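Local coordinates for cellulose-binding protein (Saccharophagus degradans, PDB 2YHG) that is of unproven activity but probably hydrolyses glycosidic bonds in carbohydrate metabolism, as the hydrolase-like part of a longer protein with a cellulose-binding module, at residues R28-T34 with Y57-I63; I134-D139 with F176-L180; E381-Y385 with A407-H413. All blocks are in the same frame, centred on the assembly; numbering follows the deposited sequence. Where two conformers were deposited one is given.

Contact 1: residues R28-T34 with Y57-I63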
# COMPACT_ATOMS: atom_id res chain seq x y z
N ARG A 28 -10.71 3.09 -4.73
CA ARG A 28 -10.03 2.01 -4.04
C ARG A 28 -9.14 1.28 -5.02
O ARG A 28 -9.49 1.10 -6.18
CB ARG A 28 -11.04 1.02 -3.44
CG ARG A 28 -11.96 1.57 -2.36
CD ARG A 28 -12.95 0.50 -1.91
NE ARG A 28 -13.65 0.90 -0.68
CZ ARG A 28 -14.87 1.38 -0.61
NH1 ARG A 28 -15.56 1.63 -1.71
NH2 ARG A 28 -15.40 1.60 0.58
N TYR A 29 -8.04 0.76 -4.49
CA TYR A 29 -7.16 -0.10 -5.25
C TYR A 29 -7.40 -1.57 -4.88
O TYR A 29 -7.82 -1.90 -3.78
CB TYR A 29 -5.68 0.31 -4.98
CG TYR A 29 -5.38 1.74 -5.44
CD1 TYR A 29 -5.58 2.17 -6.74
CD2 TYR A 29 -4.94 2.68 -4.53
CE1 TYR A 29 -5.32 3.51 -7.10
CE2 TYR A 29 -4.65 3.96 -4.88
CZ TYR A 29 -4.82 4.38 -6.17
OH TYR A 29 -4.52 5.70 -6.50
N ARG A 30 -7.06 -2.43 -5.83
CA ARG A 30 -7.22 -3.87 -5.70
C ARG A 30 -5.90 -4.46 -5.22
O ARG A 30 -4.87 -4.26 -5.86
CB ARG A 30 -7.57 -4.48 -7.05
CG ARG A 30 -8.86 -3.93 -7.69
CD ARG A 30 -9.07 -4.47 -9.08
NE ARG A 30 -9.25 -5.92 -9.05
CZ ARG A 30 -9.12 -6.70 -10.12
NH1 ARG A 30 -8.74 -6.18 -11.29
NH2 ARG A 30 -9.36 -7.98 -10.01
N VAL A 31 -5.96 -5.26 -4.17
CA VAL A 31 -4.74 -5.79 -3.57
C VAL A 31 -4.94 -7.23 -3.13
O VAL A 31 -5.98 -7.58 -2.54
CB VAL A 31 -4.27 -4.93 -2.37
CG1 VAL A 31 -2.90 -5.43 -1.87
CG2 VAL A 31 -4.18 -3.47 -2.72
N ILE A 32 -3.93 -8.06 -3.38
CA ILE A 32 -3.84 -9.42 -2.92
C ILE A 32 -2.52 -9.51 -2.14
O ILE A 32 -1.47 -9.16 -2.68
CB ILE A 32 -3.80 -10.38 -4.11
CG1 ILE A 32 -5.14 -10.35 -4.86
CG2 ILE A 32 -3.39 -11.78 -3.68
CD1 ILE A 32 -5.09 -11.01 -6.22
N HIS A 33 -2.57 -10.06 -0.93
CA HIS A 33 -1.36 -10.26 -0.13
C HIS A 33 -1.00 -11.71 -0.09
O HIS A 33 -1.84 -12.59 0.11
CB HIS A 33 -1.55 -9.75 1.28
CG HIS A 33 -1.82 -8.31 1.33
ND1 HIS A 33 -0.96 -7.39 0.76
CD2 HIS A 33 -2.83 -7.60 1.90
CE1 HIS A 33 -1.44 -6.19 1.01
NE2 HIS A 33 -2.58 -6.28 1.68
N THR A 34 0.30 -11.98 -0.23
CA THR A 34 0.86 -13.29 0.07
C THR A 34 1.81 -13.13 1.25
O THR A 34 2.54 -12.14 1.32
CB THR A 34 1.54 -13.95 -1.15
OG1 THR A 34 2.89 -13.45 -1.38
CG2 THR A 34 0.73 -13.79 -2.43
N TYR A 57 -9.80 -0.31 0.69
CA TYR A 57 -9.22 -1.16 -0.35
C TYR A 57 -10.30 -2.05 -0.93
O TYR A 57 -11.33 -2.28 -0.28
CB TYR A 57 -8.17 -2.12 0.27
CG TYR A 57 -6.98 -1.43 0.88
CD1 TYR A 57 -7.06 -0.81 2.11
CD2 TYR A 57 -5.76 -1.39 0.22
CE1 TYR A 57 -5.97 -0.22 2.69
CE2 TYR A 57 -4.65 -0.82 0.81
CZ TYR A 57 -4.74 -0.25 2.04
OH TYR A 57 -3.67 0.31 2.69
N ASP A 58 -9.98 -2.69 -2.04
CA ASP A 58 -10.63 -3.91 -2.46
C ASP A 58 -9.65 -5.05 -2.28
O ASP A 58 -8.86 -5.39 -3.19
CB ASP A 58 -11.14 -3.81 -3.89
CG ASP A 58 -12.47 -3.06 -3.95
OD1 ASP A 58 -13.38 -3.36 -3.15
OD2 ASP A 58 -12.60 -2.14 -4.79
N LEU A 59 -9.66 -5.62 -1.08
CA LEU A 59 -8.79 -6.75 -0.78
C LEU A 59 -9.38 -7.98 -1.49
O LEU A 59 -10.54 -8.31 -1.27
CB LEU A 59 -8.67 -6.91 0.74
CG LEU A 59 -7.83 -8.02 1.38
CD1 LEU A 59 -6.40 -7.96 0.97
CD2 LEU A 59 -7.98 -8.00 2.88
N GLU A 60 -8.55 -8.69 -2.23
CA GLU A 60 -9.01 -9.81 -3.05
C GLU A 60 -8.30 -11.13 -2.74
O GLU A 60 -8.67 -12.16 -3.26
CB GLU A 60 -8.90 -9.47 -4.54
CG GLU A 60 -9.84 -8.37 -4.91
CD GLU A 60 -9.88 -8.01 -6.39
OE1 GLU A 60 -9.50 -8.84 -7.22
OE2 GLU A 60 -10.43 -6.92 -6.74
N GLY A 61 -7.34 -11.13 -1.83
CA GLY A 61 -6.73 -12.38 -1.40
C GLY A 61 -5.88 -12.21 -0.17
O GLY A 61 -5.20 -11.20 -0.04
N ILE A 62 -5.92 -13.20 0.70
CA ILE A 62 -5.03 -13.33 1.83
C ILE A 62 -4.44 -14.72 1.75
O ILE A 62 -5.11 -15.70 2.07
CB ILE A 62 -5.73 -13.10 3.19
CG1 ILE A 62 -6.51 -11.79 3.23
CG2 ILE A 62 -4.70 -13.21 4.32
CD1 ILE A 62 -7.48 -11.70 4.38
N ILE A 63 -3.21 -14.81 1.25
CA ILE A 63 -2.65 -16.08 0.83
C ILE A 63 -1.49 -16.47 1.72
O ILE A 63 -0.52 -15.75 1.81
CB ILE A 63 -2.16 -15.97 -0.65
CG1 ILE A 63 -3.35 -15.75 -1.59
CG2 ILE A 63 -1.38 -17.23 -1.04
CD1 ILE A 63 -2.98 -15.33 -2.99
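Arg30 and Glu60 meet side-on across two neighbouring strands. From Arg30 CB, which lies 3.8 Å from Glu60 OE2, the arginine chain runs through CG and CD close to that same oxygen, and the bend at chi3 (63°) turns the guanidinium back onto the carboxylate. Arg30 NE then donates to Glu60 OE2 at 2.8 Å, on its syn side but 34° out of the carboxylate plane, while Arg30 NH2 reaches the syn lone pair of Glu60 OE1 at 2.9 Å. NH2 also bonds Ala137 O and NH1 bonds Arg144 O, so this buried guanidinium is fixed on several sides.

The backbones of 30-34 and 58-63 are parallel strands, joined through helix 42-52 as a beta-alpha-beta unit of the nucleoside hydrolase-like domain. Their pairing is evident in Val31, whose N donates to Asp58 O (3.1 Å) and whose O accepts from Glu60 N (2.8 Å). Further along, His33 N bonds Gly61 O and Ile63 N bonds His33 O.

On the Arg30 face, Ile32 CG2 packs on Ile63 CD1 at 3.6 Å. On the other, in the conformers described, Val31 CG2 approaches the edge of the Tyr57 ring and Leu59 CD1 lies near His33 CD2; the imidazole itself bonds Gln50 and Thr149.

Contact 2: residues I134-D139 with F176-L180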
# COMPACT_ATOMS: atom_id res chain seq x y z
N ILE A 134 -4.88 -15.51 -7.91
CA ILE A 134 -4.23 -14.43 -8.56
C ILE A 134 -4.59 -14.40 -10.04
O ILE A 134 -4.88 -13.34 -10.60
CB ILE A 134 -2.70 -14.45 -8.32
CG1 ILE A 134 -2.40 -14.20 -6.86
CG2 ILE A 134 -1.99 -13.46 -9.22
CD1 ILE A 134 -0.98 -14.53 -6.46
N ILE A 135 -4.50 -15.54 -10.72
CA ILE A 135 -4.87 -15.59 -12.14
C ILE A 135 -6.30 -15.05 -12.35
O ILE A 135 -6.54 -14.23 -13.23
CB ILE A 135 -4.73 -17.00 -12.72
CG1 ILE A 135 -3.26 -17.46 -12.67
CG2 ILE A 135 -5.26 -17.05 -14.15
CD1 ILE A 135 -3.06 -18.89 -13.10
N ALA A 136 -7.22 -15.54 -11.53
CA ALA A 136 -8.61 -15.14 -11.70
C ALA A 136 -8.80 -13.66 -11.48
O ALA A 136 -9.58 -13.00 -12.18
CB ALA A 136 -9.50 -15.94 -10.77
N ALA A 137 -8.08 -13.09 -10.52
CA ALA A 137 -8.19 -11.65 -10.25
C ALA A 137 -7.65 -10.83 -11.40
O ALA A 137 -8.28 -9.85 -11.84
CB ALA A 137 -7.45 -11.31 -8.97
N VAL A 138 -6.50 -11.20 -11.93
CA VAL A 138 -5.92 -10.47 -13.05
C VAL A 138 -6.80 -10.58 -14.28
O VAL A 138 -6.95 -9.62 -15.03
CB VAL A 138 -4.49 -10.93 -13.33
CG1 VAL A 138 -3.94 -10.24 -14.58
CG2 VAL A 138 -3.59 -10.65 -12.10
N ASP A 139 -7.43 -11.74 -14.48
CA ASP A 139 -8.29 -11.95 -15.62
C ASP A 139 -9.60 -11.17 -15.53
O ASP A 139 -10.26 -10.98 -16.53
CB ASP A 139 -8.60 -13.43 -15.79
CG ASP A 139 -7.45 -14.26 -16.33
OD1 ASP A 139 -6.49 -13.71 -16.87
OD2 ASP A 139 -7.61 -15.50 -16.30
N PHE A 176 -1.91 -10.00 -19.48
CA PHE A 176 -1.93 -10.42 -18.09
C PHE A 176 -0.92 -9.57 -17.28
O PHE A 176 -1.27 -8.93 -16.28
CB PHE A 176 -1.61 -11.91 -18.00
CG PHE A 176 -1.75 -12.50 -16.62
CD1 PHE A 176 -2.97 -13.03 -16.21
CD2 PHE A 176 -0.67 -12.51 -15.75
CE1 PHE A 176 -3.11 -13.58 -14.97
CE2 PHE A 176 -0.82 -13.05 -14.48
CZ PHE A 176 -2.04 -13.56 -14.08
N ILE A 177 0.31 -9.52 -17.76
CA ILE A 177 1.37 -8.75 -17.09
C ILE A 177 1.02 -7.29 -16.97
O ILE A 177 1.30 -6.66 -15.95
CB ILE A 177 2.72 -8.97 -17.80
CG1 ILE A 177 3.20 -10.41 -17.65
CG2 ILE A 177 3.75 -7.93 -17.36
CD1 ILE A 177 3.67 -10.80 -16.22
N SER A 178 0.37 -6.74 -17.99
CA SER A 178 0.05 -5.33 -17.98
C SER A 178 -0.93 -4.92 -16.89
O SER A 178 -0.99 -3.76 -16.51
CB SER A 178 -0.50 -4.90 -19.34
OG SER A 178 -1.84 -5.28 -19.54
N LYS A 179 -1.71 -5.89 -16.41
CA LYS A 179 -2.72 -5.64 -15.40
C LYS A 179 -2.28 -5.96 -13.97
O LYS A 179 -3.01 -5.71 -13.04
CB LYS A 179 -3.95 -6.46 -15.73
CG LYS A 179 -4.63 -6.01 -17.00
CD LYS A 179 -5.83 -6.82 -17.38
CE LYS A 179 -5.45 -8.26 -17.66
NZ LYS A 179 -6.57 -9.03 -18.26
N LEU A 180 -1.06 -6.46 -13.81
CA LEU A 180 -0.49 -6.86 -12.53
C LEU A 180 0.54 -5.82 -12.08
O LEU A 180 1.17 -5.16 -12.91
CB LEU A 180 0.16 -8.22 -12.70
CG LEU A 180 0.72 -8.93 -11.46
CD1 LEU A 180 -0.34 -9.18 -10.41
CD2 LEU A 180 1.39 -10.21 -11.90
O HOH W 1 -5.50 -11.57 -18.32
O HOH W 2 -9.17 -8.09 -17.60
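Val138 sets its CG1 methyl over one face of the Phe176 ring, 3.6 Å from the centroid and 20° off the ring normal, which meets the geometry of a CH-pi contact. Val138 CG1 is displaced toward the rim, 3.4 Å from Phe176 CD1. Phe176 carries CG anti to its backbone N (chi1 -173°), a torsion that swings the ring back toward helix 129-139, although the bond leaving its CA does not aim there. The other branch of the valine, Val138 CG2, lies between Phe176 CZ (3.8 Å) and Leu180 CD1 (3.9 Å).

The ring edge is occupied as well: Ile135 CA and Asp139 OD1 both lie near its plane, the latter 3.6 Å from Phe176 CD1, with the carboxylate turned 79° from the ring.

The helices involved, 129-139 and 170-178, belong to the nucleoside hydrolase-like domain and are packed together at their C-terminal ends; they precede the neighbouring parallel strands 146-150 and 180-185 respectively. Leu180 opens the second of these strands, and Val164 of helix 155-167 also touches Phe176.

At the more open margin, the Lys179 chain is bent and passes alongside Val138. Lys179 NZ makes a weak hydrogen bond to Val138 O at 3.3 Å. One water accepts from Lys179 NZ and donates to Asp139 OD1, both at 2.8 Å, bridging charges whose atoms do not touch; a second water accepts from NZ and donates weakly to Asp139 O. Asp139 has a direct salt-bridge partner in Arg168, through OD2.

Contact 3: residues E381-Y385 with A407-H413. With MG (magnesium ion), chain E.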
# COMPACT_ATOMS: atom_id res chain seq x y z
N GLU A 381 10.40 16.36 -4.66
CA GLU A 381 11.07 15.07 -4.85
C GLU A 381 10.35 14.24 -5.91
O GLU A 381 10.97 13.36 -6.51
CB GLU A 381 11.10 14.28 -3.54
CG GLU A 381 11.90 14.92 -2.44
CD GLU A 381 11.00 15.66 -1.46
OE1 GLU A 381 10.05 16.36 -1.88
OE2 GLU A 381 11.31 15.61 -0.26
N ALA A 382 9.04 14.44 -6.06
CA ALA A 382 8.21 13.58 -6.87
C ALA A 382 8.02 14.08 -8.30
O ALA A 382 7.61 13.32 -9.17
CB ALA A 382 6.85 13.42 -6.22
N ASP A 383 8.30 15.35 -8.56
CA ASP A 383 7.95 15.94 -9.83
C ASP A 383 9.17 16.17 -10.72
O ASP A 383 10.32 16.06 -10.29
CB ASP A 383 7.08 17.20 -9.66
CG ASP A 383 7.75 18.33 -8.93
OD1 ASP A 383 8.98 18.39 -8.83
OD2 ASP A 383 7.00 19.21 -8.43
N SER A 384 8.93 16.46 -12.00
CA SER A 384 10.04 16.56 -12.94
C SER A 384 10.64 17.95 -12.98
O SER A 384 11.77 18.12 -13.44
CB SER A 384 9.63 16.12 -14.32
OG SER A 384 8.64 16.99 -14.87
N TYR A 385 9.93 18.95 -12.48
CA TYR A 385 10.49 20.29 -12.41
C TYR A 385 11.65 20.28 -11.46
O TYR A 385 11.57 19.72 -10.37
CB TYR A 385 9.40 21.26 -11.96
CG TYR A 385 9.87 22.67 -11.91
CD1 TYR A 385 10.32 23.29 -13.05
CD2 TYR A 385 9.88 23.36 -10.73
CE1 TYR A 385 10.81 24.60 -13.02
CE2 TYR A 385 10.37 24.68 -10.68
CZ TYR A 385 10.85 25.27 -11.82
OH TYR A 385 11.37 26.55 -11.77
N ALA A 407 9.20 26.51 -16.31
CA ALA A 407 8.70 25.17 -16.00
C ALA A 407 8.09 24.43 -17.19
O ALA A 407 7.57 23.32 -17.02
CB ALA A 407 7.73 25.22 -14.84
N GLY A 408 8.11 25.01 -18.38
CA GLY A 408 7.52 24.35 -19.50
C GLY A 408 8.03 22.94 -19.74
O GLY A 408 9.22 22.69 -19.73
N GLY A 409 7.10 22.05 -20.07
CA GLY A 409 7.42 20.68 -20.34
C GLY A 409 7.71 19.83 -19.12
O GLY A 409 8.11 18.67 -19.25
N LYS A 410 7.49 20.37 -17.93
CA LYS A 410 7.67 19.62 -16.69
C LYS A 410 6.34 19.53 -15.96
O LYS A 410 5.35 20.16 -16.35
CB LYS A 410 8.65 20.39 -15.82
CG LYS A 410 9.99 20.69 -16.49
CD LYS A 410 10.73 19.43 -16.89
CE LYS A 410 12.01 19.78 -17.63
NZ LYS A 410 12.73 18.54 -17.99
N ASP A 411 6.31 18.74 -14.90
CA ASP A 411 5.19 18.77 -13.98
C ASP A 411 5.61 19.25 -12.62
O ASP A 411 6.82 19.24 -12.25
CB ASP A 411 4.36 17.46 -13.95
CG ASP A 411 5.01 16.28 -13.28
OD1 ASP A 411 6.17 16.31 -12.85
OD2 ASP A 411 4.28 15.28 -13.09
N ILE A 412 4.62 19.70 -11.86
CA ILE A 412 4.79 20.26 -10.53
C ILE A 412 3.73 19.60 -9.65
O ILE A 412 2.53 19.66 -9.98
CB ILE A 412 4.61 21.78 -10.54
CG1 ILE A 412 5.78 22.46 -11.27
CG2 ILE A 412 4.46 22.34 -9.14
CD1 ILE A 412 5.59 23.93 -11.58
N HIS A 413 4.15 18.95 -8.58
CA HIS A 413 3.23 18.28 -7.67
C HIS A 413 3.02 19.14 -6.44
O HIS A 413 3.97 19.45 -5.70
CB HIS A 413 3.77 16.91 -7.27
CG HIS A 413 3.78 15.91 -8.37
ND1 HIS A 413 3.75 14.55 -8.12
CD2 HIS A 413 3.86 16.06 -9.71
CE1 HIS A 413 3.83 13.93 -9.28
NE2 HIS A 413 3.91 14.82 -10.27
MG MG E . 11.16 18.12 -8.77
O HOH W 3 13.33 17.30 -8.96
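Asp383 and His413 are set with the aspartate's CB against the imidazole, 3.4 Å from His413 CD2, while its carboxylate reaches past the ring to the backbone. There Asp383 OD2 takes the N-H of His413 N on its anti lone pair, at 2.9 Å with an N-H...O angle of 164°. The other oxygen, Asp383 OD1, binds the magnesium ion at 2.2 Å. CG stands between the backbone N and the carbonyl carbon (chi1 63°), which helps direct the two oxygens to these separate tasks. OD2 also bonds His378, and the pull of the metal on the carboxylate probably favours its negative charge.

One face of the His413 ring carries Ala382 O and Asp383 CA, both offset toward the rim. In the plane of that ring, NE2 bonds Asp411 OD2, although the donor stands well above the carboxylate plane. Asp411 OD1 is turned to the loop, where Ser384 N meets it nearly along its C-O axis at 2.9 Å. The return bond runs from Asp411 N to Ser384 OG, also at 2.9 Å, so the two residues are tied reciprocally, side chain to backbone.

These bonds lay the metal-binding loop that follows strand 372-378 against strand 411-420, in the mixed sheet of the C-terminal domain. Tyr385 N donates to Asp411 O in the carbonyl plane, and Tyr385 O, Gly380 O and a water are further magnesium ligands.

The Tyr385 side chain runs alongside Ile412, pointing the same way, with Tyr385 CB 3.9 Å from Ile412 CG1. Its ring is near Ala407, the first residue of a type II beta turn ending at Lys410; Tyr385 CE1 is 3.6 Å from Ala407 CB, and Tyr385 OH bonds Asn406.

Contacts 1 and 2 lie within the nucleoside hydrolase-like domain, their centres 13 Å apart, and they touch: Ile32 CD1 packs 3.6 Å from Ala137 CB, and Ile63 CD1 lies 4.1 Å from Ile134 CG1. Helix 129-139 therefore joins them, resting on the strand pair of contact 1 and meeting helix 170-178 in contact 2. Both are buried, but one combines parallel-strand bonding with a salt bridge, whereas the other is chiefly apolar, with water-mediated polar links at its margin. Contact 3, about 32 Å from each between centres, belongs to the C-terminal domain. It is only partly buried; hydrogen bonds, mostly side chain to backbone, hold its loop to the strand, while the magnesium ion ties the loop to itself.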